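Local atomic coordinates of nitric oxide dioxygenase (Rhodothermus marinus DSM 4252, PDB entry 6WK3), a protein that binds heme in a globin fold, probably serves naturally as a nitric oxide dioxygenase, and has been engineered as a carbene transferase. Residues 28-39 / 98-109. The protein carries 1 engineered substitution. Numbering follows the deposited sequence.
Sequences ISATMYRLLFER and VWECLRDAIKEV. With HEM (protoporphyrin IX containing Fe), chain E.
Met32 CG lies anti to the backbone N (chi1 -167°), which lays the start of its side chain against Leu102, with CG 3.8 Å from Leu102 CB. The bend at chi2 carries Met32 SD onto Val98, 3.7 Å from Val98 CG1. Helices 18-39 and 94-110 form the B/G helix crossing of the globin fold. The axes of segments 28-39 and 98-109 come within 8.2 Å and cross at 131°, the CA atoms of Met32 and Leu102 being the nearest pair. The packing is knobs-into-holes. Met32 fills a hole made by Val98, Cys101, Leu102 and Ala105. Cys101 answers from the other helix, its side chain set among Met32, Leu35, Leu36 and Arg39, with CB near Met32 O and SG against the Leu36 backbone. The small side chain of Ala105 reaches the backbone of 28-39, with CB 3.5 Å from Ile28 O. Ile28 divides its branches: CG2 meets Leu102 CD1, and CG1 meets Val109 CB.

At the partly exposed end, Arg39 runs extended from CG to NE across to two carboxylates, making a salt bridge with each. Its NH1 hydrogen-bonds to Asp104 OD2 at 2.8 Å, nearly straight (169°) and in the guanidinium plane. NH1 of Arg39 also donates to Glu100 OE1 at 2.9 Å, tilted slightly from that plane. Both oxygens use their anti lone pairs. Glu100 OE2 is held by Tyr40, and Asp104 OD1 has a salt bridge to Arg103 NH1, with a weak hydrogen bond. A leucine in place of Arg39 would probably leave the carboxylates of Glu100 and Asp104 without their shared cationic partner across the helices.

Toward the heme, Val98 turns its other branch to the porphyrin: CG2 lies 3.5 Å from the heme methyl CMC.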
# COMPACT_ATOMS: atom_id res chain seq x y z
N ILE A 28 22.27 1.73 7.01
CA ILE A 28 21.49 1.90 8.24
C ILE A 28 20.15 1.19 8.12
O ILE A 28 19.72 0.48 9.04
CB ILE A 28 21.32 3.40 8.56
CG1 ILE A 28 22.65 4.01 9.00
CG2 ILE A 28 20.25 3.59 9.62
CD1 ILE A 28 22.67 5.55 8.99
N SER A 29 19.48 1.35 6.98
CA SER A 29 18.17 0.74 6.81
C SER A 29 18.26 -0.78 6.77
O SER A 29 17.48 -1.48 7.43
CB SER A 29 17.51 1.31 5.54
OG SER A 29 16.54 0.42 5.00
N ALA A 30 19.24 -1.32 6.03
CA ALA A 30 19.39 -2.78 5.95
C ALA A 30 19.77 -3.37 7.30
O ALA A 30 19.21 -4.40 7.72
CB ALA A 30 20.43 -3.15 4.90
N THR A 31 20.73 -2.75 7.99
CA THR A 31 21.11 -3.21 9.32
C THR A 31 19.93 -3.12 10.28
O THR A 31 19.74 -4.00 11.13
CB THR A 31 22.28 -2.38 9.84
OG1 THR A 31 23.41 -2.59 8.98
CG2 THR A 31 22.63 -2.76 11.27
N MET A 32 19.13 -2.07 10.16
CA MET A 32 17.95 -1.93 11.01
C MET A 32 17.00 -3.11 10.81
O MET A 32 16.51 -3.69 11.79
CB MET A 32 17.25 -0.61 10.70
CG MET A 32 16.22 -0.22 11.73
SD MET A 32 14.66 0.24 10.97
CE MET A 32 14.01 -1.38 10.58
N TYR A 33 16.74 -3.48 9.56
CA TYR A 33 15.79 -4.56 9.29
C TYR A 33 16.32 -5.90 9.77
O TYR A 33 15.54 -6.75 10.23
CB TYR A 33 15.45 -4.62 7.80
CG TYR A 33 14.63 -5.85 7.44
CD1 TYR A 33 13.28 -5.92 7.77
CD2 TYR A 33 15.21 -6.93 6.79
CE1 TYR A 33 12.53 -7.04 7.45
CE2 TYR A 33 14.46 -8.05 6.47
CZ TYR A 33 13.12 -8.10 6.80
OH TYR A 33 12.37 -9.21 6.48
N ARG A 34 17.63 -6.14 9.66
CA ARG A 34 18.19 -7.41 10.13
C ARG A 34 18.10 -7.53 11.64
O ARG A 34 17.78 -8.60 12.16
CB ARG A 34 19.63 -7.56 9.66
CG ARG A 34 19.74 -7.71 8.16
CD ARG A 34 21.17 -7.80 7.66
NE ARG A 34 21.19 -7.73 6.21
CZ ARG A 34 21.83 -6.81 5.50
NH1 ARG A 34 22.55 -5.87 6.12
NH2 ARG A 34 21.77 -6.83 4.18
N LEU A 35 18.36 -6.43 12.36
CA LEU A 35 18.18 -6.45 13.80
C LEU A 35 16.72 -6.68 14.17
O LEU A 35 16.42 -7.35 15.16
CB LEU A 35 18.68 -5.14 14.40
CG LEU A 35 20.17 -4.86 14.19
CD1 LEU A 35 20.56 -3.53 14.83
CD2 LEU A 35 21.01 -5.99 14.75
N LEU A 36 15.79 -6.14 13.38
CA LEU A 36 14.37 -6.37 13.64
C LEU A 36 13.99 -7.81 13.31
O LEU A 36 13.20 -8.43 14.04
CB LEU A 36 13.53 -5.38 12.83
CG LEU A 36 12.01 -5.38 13.01
CD1 LEU A 36 11.62 -4.65 14.28
CD2 LEU A 36 11.33 -4.76 11.79
N PHE A 37 14.54 -8.36 12.23
CA PHE A 37 14.29 -9.75 11.86
C PHE A 37 14.69 -10.70 12.99
O PHE A 37 13.95 -11.64 13.31
CB PHE A 37 15.06 -10.09 10.58
CG PHE A 37 14.69 -11.41 9.94
CD1 PHE A 37 15.12 -12.61 10.49
CD2 PHE A 37 13.95 -11.44 8.77
CE1 PHE A 37 14.79 -13.83 9.89
CE2 PHE A 37 13.62 -12.65 8.16
CZ PHE A 37 14.04 -13.85 8.72
N GLU A 38 15.83 -10.46 13.63
CA GLU A 38 16.35 -11.39 14.61
C GLU A 38 15.90 -11.10 16.04
O GLU A 38 15.90 -12.01 16.87
CB GLU A 38 17.88 -11.43 14.55
CG GLU A 38 18.59 -10.26 15.18
CD GLU A 38 20.07 -10.19 14.79
OE1 GLU A 38 20.39 -10.46 13.61
OE2 GLU A 38 20.90 -9.85 15.67
N ARG A 39 15.49 -9.87 16.35
CA ARG A 39 15.07 -9.59 17.72
C ARG A 39 13.57 -9.76 17.93
O ARG A 39 13.14 -10.07 19.05
CB ARG A 39 15.49 -8.18 18.13
CG ARG A 39 16.98 -8.01 18.26
CD ARG A 39 17.34 -6.57 18.59
NE ARG A 39 18.76 -6.31 18.39
CZ ARG A 39 19.35 -5.16 18.69
NH1 ARG A 39 18.64 -4.16 19.21
NH2 ARG A 39 20.65 -5.00 18.48
N VAL A 98 11.10 -0.70 16.35
CA VAL A 98 11.87 -0.25 15.20
C VAL A 98 12.82 0.88 15.59
O VAL A 98 13.91 1.00 15.02
CB VAL A 98 10.92 0.17 14.06
CG1 VAL A 98 11.66 0.94 12.98
CG2 VAL A 98 10.27 -1.06 13.47
N TRP A 99 12.45 1.69 16.59
CA TRP A 99 13.41 2.68 17.07
C TRP A 99 14.61 2.01 17.72
O TRP A 99 15.76 2.40 17.49
CB TRP A 99 12.77 3.66 18.05
CG TRP A 99 13.85 4.34 18.82
CD1 TRP A 99 14.11 4.24 20.16
CD2 TRP A 99 14.88 5.18 18.28
NE1 TRP A 99 15.22 4.99 20.49
CE2 TRP A 99 15.71 5.57 19.35
CE3 TRP A 99 15.18 5.65 16.99
CZ2 TRP A 99 16.81 6.40 19.17
CZ3 TRP A 99 16.27 6.48 16.82
CH2 TRP A 99 17.07 6.84 17.90
N GLU A 100 14.35 1.01 18.57
CA GLU A 100 15.43 0.26 19.20
C GLU A 100 16.42 -0.25 18.16
O GLU A 100 17.63 -0.06 18.29
CB GLU A 100 14.84 -0.90 20.01
CG GLU A 100 15.88 -1.77 20.69
CD GLU A 100 15.36 -3.18 20.95
OE1 GLU A 100 16.07 -4.15 20.60
OE2 GLU A 100 14.25 -3.31 21.51
N CYS A 101 15.90 -0.88 17.10
CA CYS A 101 16.76 -1.41 16.05
C CYS A 101 17.41 -0.31 15.22
O CYS A 101 18.54 -0.47 14.75
CB CYS A 101 15.96 -2.35 15.15
SG CYS A 101 15.17 -3.71 16.05
N LEU A 102 16.71 0.82 15.04
CA LEU A 102 17.28 1.93 14.28
C LEU A 102 18.39 2.63 15.07
O LEU A 102 19.40 3.06 14.50
CB LEU A 102 16.18 2.92 13.91
CG LEU A 102 16.59 4.24 13.25
CD1 LEU A 102 17.35 4.00 11.96
CD2 LEU A 102 15.36 5.12 13.01
N ARG A 103 18.21 2.76 16.39
CA ARG A 103 19.26 3.34 17.22
C ARG A 103 20.55 2.53 17.11
O ARG A 103 21.63 3.08 16.88
CB ARG A 103 18.81 3.40 18.68
CG ARG A 103 19.70 4.26 19.57
CD ARG A 103 19.93 3.63 20.93
NE ARG A 103 18.71 3.17 21.58
CZ ARG A 103 18.47 1.92 21.94
NH1 ARG A 103 19.39 0.98 21.71
NH2 ARG A 103 17.33 1.59 22.52
N ASP A 104 20.44 1.21 17.24
CA ASP A 104 21.63 0.36 17.18
C ASP A 104 22.18 0.26 15.76
O ASP A 104 23.39 0.05 15.58
CB ASP A 104 21.32 -1.02 17.76
CG ASP A 104 20.94 -0.96 19.24
OD1 ASP A 104 21.36 -0.01 19.93
OD2 ASP A 104 20.21 -1.86 19.71
N ALA A 105 21.33 0.41 14.74
CA ALA A 105 21.84 0.49 13.38
C ALA A 105 22.70 1.73 13.20
O ALA A 105 23.76 1.68 12.55
CB ALA A 105 20.69 0.50 12.38
N ILE A 106 22.28 2.86 13.77
CA ILE A 106 23.07 4.08 13.69
C ILE A 106 24.36 3.93 14.49
O ILE A 106 25.44 4.33 14.03
CB ILE A 106 22.24 5.29 14.16
CG1 ILE A 106 21.12 5.58 13.16
CG2 ILE A 106 23.12 6.52 14.33
CD1 ILE A 106 20.14 6.67 13.61
N LYS A 107 24.28 3.34 15.69
CA LYS A 107 25.48 3.11 16.50
C LYS A 107 26.50 2.26 15.75
O LYS A 107 27.71 2.50 15.85
CB LYS A 107 25.10 2.43 17.82
CG LYS A 107 24.62 3.37 18.90
CD LYS A 107 24.30 2.61 20.18
CE LYS A 107 23.45 3.45 21.12
NZ LYS A 107 22.95 2.70 22.30
N GLU A 108 26.03 1.27 15.00
CA GLU A 108 26.94 0.35 14.33
C GLU A 108 27.56 0.99 13.08
O GLU A 108 28.77 0.93 12.88
CB GLU A 108 26.19 -0.93 13.96
CG GLU A 108 27.07 -2.11 13.63
CD GLU A 108 26.24 -3.30 13.20
OE1 GLU A 108 26.01 -3.45 11.98
OE2 GLU A 108 25.81 -4.08 14.09
N VAL A 109 26.73 1.62 12.25
CA VAL A 109 27.21 2.09 10.95
C VAL A 109 28.11 3.31 11.11
O VAL A 109 29.18 3.39 10.51
CB VAL A 109 26.03 2.36 10.00
CG1 VAL A 109 26.52 3.07 8.75
CG2 VAL A 109 25.34 1.04 9.64
CHA HEM E . 6.87 0.40 4.67
CHB HEM E . 9.10 4.17 6.78
CHC HEM E . 7.81 2.30 11.05
CHD HEM E . 7.08 -1.99 8.88
C1A HEM E . 7.53 1.60 4.85
C2A HEM E . 7.90 2.54 3.82
C3A HEM E . 8.52 3.58 4.40
C4A HEM E . 8.56 3.34 5.82
CMA HEM E . 9.10 4.81 3.68
CAA HEM E . 7.64 2.38 2.31
CBA HEM E . 6.28 3.01 2.00
CGA HEM E . 6.08 3.04 0.51
O1A HEM E . 5.43 2.11 -0.03
O2A HEM E . 6.57 4.00 -0.15
C1B HEM E . 8.91 4.04 8.14
C2B HEM E . 9.25 5.00 9.17
C3B HEM E . 8.90 4.47 10.35
C4B HEM E . 8.31 3.17 10.10
CMB HEM E . 9.92 6.35 8.88
CAB HEM E . 9.02 5.07 11.77
CBB HEM E . 9.13 6.38 12.01
C1C HEM E . 7.53 0.96 10.86
C2C HEM E . 7.17 0.01 11.88
C3C HEM E . 6.99 -1.18 11.31
C4C HEM E . 7.19 -1.03 9.87
CMC HEM E . 7.06 0.32 13.39
CAC HEM E . 6.60 -2.45 12.09
CBC HEM E . 6.94 -3.66 11.64
C1D HEM E . 6.83 -1.72 7.55
C2D HEM E . 6.23 -2.59 6.55
C3D HEM E . 6.19 -1.92 5.39
C4D HEM E . 6.74 -0.60 5.61
CMD HEM E . 5.75 -4.04 6.81
CAD HEM E . 5.65 -2.39 4.01
CBD HEM E . 4.13 -2.42 4.03
CGD HEM E . 3.58 -2.42 2.62
O1D HEM E . 4.28 -1.91 1.69
O2D HEM E . 2.44 -2.91 2.43
NA HEM E . 7.94 2.12 6.06
NB HEM E . 8.34 2.94 8.75
NC HEM E . 7.52 0.29 9.65
ND HEM E . 7.12 -0.53 6.93
FE HEM E . 7.83 1.16 7.85